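Local coordinates for HD domain-containing protein (Aquifex aeolicus, PDB 2HEK) that is of unknown function but carries a zinc-binding HD domain, binds GDP at sites away from the metal and may act as a dGTPase, at residues 163-167 / 180-186. Numbering follows the deposited sequence.
Sequences MDYLR and FDYDRLI. With GOL (glycerol), chain N.
Arg167 turns CG away from its backbone N (chi1 178°) and stays extended to NE, which lays its chain along Phe180 and Asp181; Met163, with CG opposite its carbonyl carbon and the chain straight beyond, reaches past the Tyr182 ring to Leu185 and Ile186. Its SD packs 3.7 Å from Tyr182 CB and lies oblique to that ring, the centroid 5.2 Å off, a Met-aromatic contact, and its CE lies 3.7 Å from Leu185 CD2. Met163 O comes in at the edge of the Tyr182 ring, 3.6 Å from CE1, while Leu166 CB rests 3.6 Å from Tyr182 OH, a hydroxyl hydrogen-bonded to Ser212. Phe180 O sits over the centre of one face of that ring; buried and without a hydrogen-bond partner, it is packed against Arg167 CD at 3.2 Å. Arg167 and Asp181 lie alongside each other, guanidinium and carboxylate planes 34° apart, in a long salt bridge of 3.7 Å from NH1 to OD1. A glycerol is modelled beside them, but its fit against the guanidinium is doubtfully close. Asp181 OD1 also accepts from Asp183 N at 3.0 Å, the N-H meeting the oxygen almost in line with its C-O bond, closing an Asx turn at the start of helix 183-187. Replacing Asp181 by an alanine removes the carboxylate and would probably leave Arg167 without this opposite charge and the Asp183 N-H without its acceptor. The contact joins helix 160-173, which carries the zinc ligand Asp161, to the loop leading into helix 183-187: helix 51-69 packs on Met163 and Ile186 through Ile61, and helix 203-221 covers Phe180 through Ser212 and Met216, with Phe209 edge-to-face on Tyr182.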
loop_
_atom_site.group_PDB
_atom_site.type_symbol
_atom_site.label_atom_id
_atom_site.label_comp_id
_atom_site.label_asym_id
_atom_site.label_seq_id
_atom_site.Cartn_x
_atom_site.Cartn_y
_atom_site.Cartn_z
ATOM N N MET A 163 6.583 14.520 11.904
ATOM C CA MET A 163 5.782 13.880 10.904
ATOM C C MET A 163 6.687 13.201 9.874
ATOM O O MET A 163 6.400 12.077 9.440
ATOM C CB MET A 163 4.861 14.894 10.241
ATOM C CG MET A 163 3.568 15.166 11.000
ATOM S SD MET A 163 2.272 15.826 9.924
ATOM C CE MET A 163 1.224 16.622 11.136
ATOM N N ASP A 164 7.774 13.850 9.505
ATOM C CA ASP A 164 8.620 13.201 8.517
ATOM C C ASP A 164 9.403 12.058 9.122
ATOM O O ASP A 164 9.441 10.966 8.548
ATOM C CB ASP A 164 9.615 14.125 7.816
ATOM C CG ASP A 164 10.394 13.368 6.742
ATOM O OD1 ASP A 164 11.555 12.978 7.005
ATOM O OD2 ASP A 164 9.851 13.185 5.644
ATOM N N TYR A 165 10.083 12.252 10.276
ATOM C CA TYR A 165 10.916 11.138 10.716
ATOM C C TYR A 165 10.112 9.925 11.170
ATOM O O TYR A 165 10.570 8.801 10.972
ATOM C CB TYR A 165 12.013 11.575 11.705
ATOM C CG TYR A 165 11.657 11.961 13.120
ATOM C CD1 TYR A 165 10.986 11.089 13.958
ATOM C CD2 TYR A 165 11.991 13.235 13.587
ATOM C CE1 TYR A 165 10.665 11.486 15.260
ATOM C CE2 TYR A 165 11.664 13.650 14.888
ATOM C CZ TYR A 165 10.996 12.767 15.723
ATOM O OH TYR A 165 10.669 13.147 17.004
ATOM N N LEU A 166 8.930 10.113 11.761
ATOM C CA LEU A 166 8.160 8.939 12.190
ATOM C C LEU A 166 7.827 8.083 10.986
ATOM O O LEU A 166 8.024 6.869 11.008
ATOM C CB LEU A 166 6.867 9.312 12.936
ATOM C CG LEU A 166 7.061 9.901 14.344
ATOM C CD1 LEU A 166 5.678 10.414 14.831
ATOM C CD2 LEU A 166 7.677 8.836 15.319
ATOM N N ARG A 167 7.322 8.722 9.932
ATOM C CA ARG A 167 6.993 8.020 8.659
ATOM C C ARG A 167 8.223 7.441 7.955
ATOM O O ARG A 167 8.206 6.301 7.450
ATOM C CB ARG A 167 6.179 8.948 7.720
ATOM C CG ARG A 167 5.789 8.360 6.305
ATOM C CD ARG A 167 4.772 9.292 5.364
ATOM N NE ARG A 167 4.305 8.452 4.274
ATOM C CZ ARG A 167 3.297 8.778 3.501
ATOM N NH1 ARG A 167 2.646 9.924 3.715
ATOM N NH2 ARG A 167 2.922 7.959 2.541
ATOM N N PHE A 180 1.175 5.525 9.027
ATOM C CA PHE A 180 2.027 6.698 9.046
ATOM C C PHE A 180 1.806 7.806 7.955
ATOM O O PHE A 180 2.728 8.621 7.671
ATOM C CB PHE A 180 3.478 6.208 9.062
ATOM C CG PHE A 180 3.822 5.322 10.267
ATOM C CD1 PHE A 180 3.602 3.933 10.254
ATOM C CD2 PHE A 180 4.358 5.890 11.411
ATOM C CE1 PHE A 180 3.971 3.119 11.372
ATOM C CE2 PHE A 180 4.708 5.078 12.523
ATOM C CZ PHE A 180 4.512 3.704 12.508
ATOM N N ASP A 181 0.599 7.876 7.388
ATOM C CA ASP A 181 0.308 8.828 6.345
ATOM C C ASP A 181 -0.525 9.933 6.993
ATOM O O ASP A 181 -1.716 9.735 7.313
ATOM C CB ASP A 181 -0.433 8.152 5.166
ATOM C CG ASP A 181 -0.892 9.149 4.062
ATOM O OD1 ASP A 181 -1.013 10.381 4.298
ATOM O OD2 ASP A 181 -1.162 8.666 2.936
ATOM N N TYR A 182 0.116 11.094 7.187
ATOM C CA TYR A 182 -0.506 12.181 7.936
ATOM C C TYR A 182 -1.167 13.270 7.050
ATOM O O TYR A 182 -1.399 14.355 7.490
ATOM C CB TYR A 182 0.472 12.740 8.987
ATOM C CG TYR A 182 1.224 11.693 9.858
ATOM C CD1 TYR A 182 2.620 11.725 9.941
ATOM C CD2 TYR A 182 0.552 10.666 10.543
ATOM C CE1 TYR A 182 3.333 10.783 10.688
ATOM C CE2 TYR A 182 1.271 9.705 11.297
ATOM C CZ TYR A 182 2.663 9.794 11.362
ATOM O OH TYR A 182 3.428 8.912 12.113
ATOM N N ASP A 183 -1.524 12.943 5.813
ATOM C CA ASP A 183 -2.243 13.854 4.923
ATOM C C ASP A 183 -3.565 14.306 5.546
ATOM O O ASP A 183 -3.883 15.499 5.578
ATOM C CB ASP A 183 -2.522 13.121 3.622
ATOM C CG ASP A 183 -2.867 14.042 2.504
ATOM O OD1 ASP A 183 -4.071 14.440 2.400
ATOM O OD2 ASP A 183 -1.931 14.338 1.707
ATOM N N ARG A 184 -4.330 13.349 6.052
ATOM C CA ARG A 184 -5.553 13.629 6.792
ATOM C C ARG A 184 -5.306 14.506 8.014
ATOM O O ARG A 184 -6.001 15.505 8.196
ATOM C CB ARG A 184 -6.294 12.320 7.174
ATOM C CG ARG A 184 -7.596 12.544 7.991
ATOM C CD ARG A 184 -8.619 13.447 7.251
ATOM N NE ARG A 184 -9.890 13.425 7.957
ATOM C CZ ARG A 184 -10.986 14.084 7.587
ATOM N NH1 ARG A 184 -10.991 14.806 6.469
ATOM N NH2 ARG A 184 -12.089 13.984 8.328
ATOM N N LEU A 185 -4.310 14.169 8.834
ATOM C CA LEU A 185 -4.027 14.967 10.027
ATOM C C LEU A 185 -3.708 16.396 9.619
ATOM O O LEU A 185 -4.302 17.347 10.153
ATOM C CB LEU A 185 -2.850 14.387 10.841
ATOM C CG LEU A 185 -2.509 15.138 12.129
ATOM C CD1 LEU A 185 -3.729 15.366 13.121
ATOM C CD2 LEU A 185 -1.332 14.482 12.851
ATOM N N ILE A 186 -2.792 16.556 8.672
ATOM C CA ILE A 186 -2.450 17.905 8.166
ATOM C C ILE A 186 -3.725 18.670 7.741
ATOM O O ILE A 186 -3.888 19.833 8.103
ATOM C CB ILE A 186 -1.441 17.831 7.013
ATOM C CG1 ILE A 186 -0.063 17.435 7.575
ATOM C CG2 ILE A 186 -1.364 19.165 6.209
ATOM C CD1 ILE A 186 0.975 17.079 6.543
HETATM C C1 GOL N . 1.719 11.961 3.101
HETATM O O1 GOL N . 1.925 12.391 1.759
HETATM C C2 GOL N . 1.448 13.148 4.027
HETATM O O2 GOL N . 1.989 14.259 3.418
HETATM C C3 GOL N . 2.057 13.039 5.423
HETATM O O3 GOL N . 2.228 11.694 5.794
#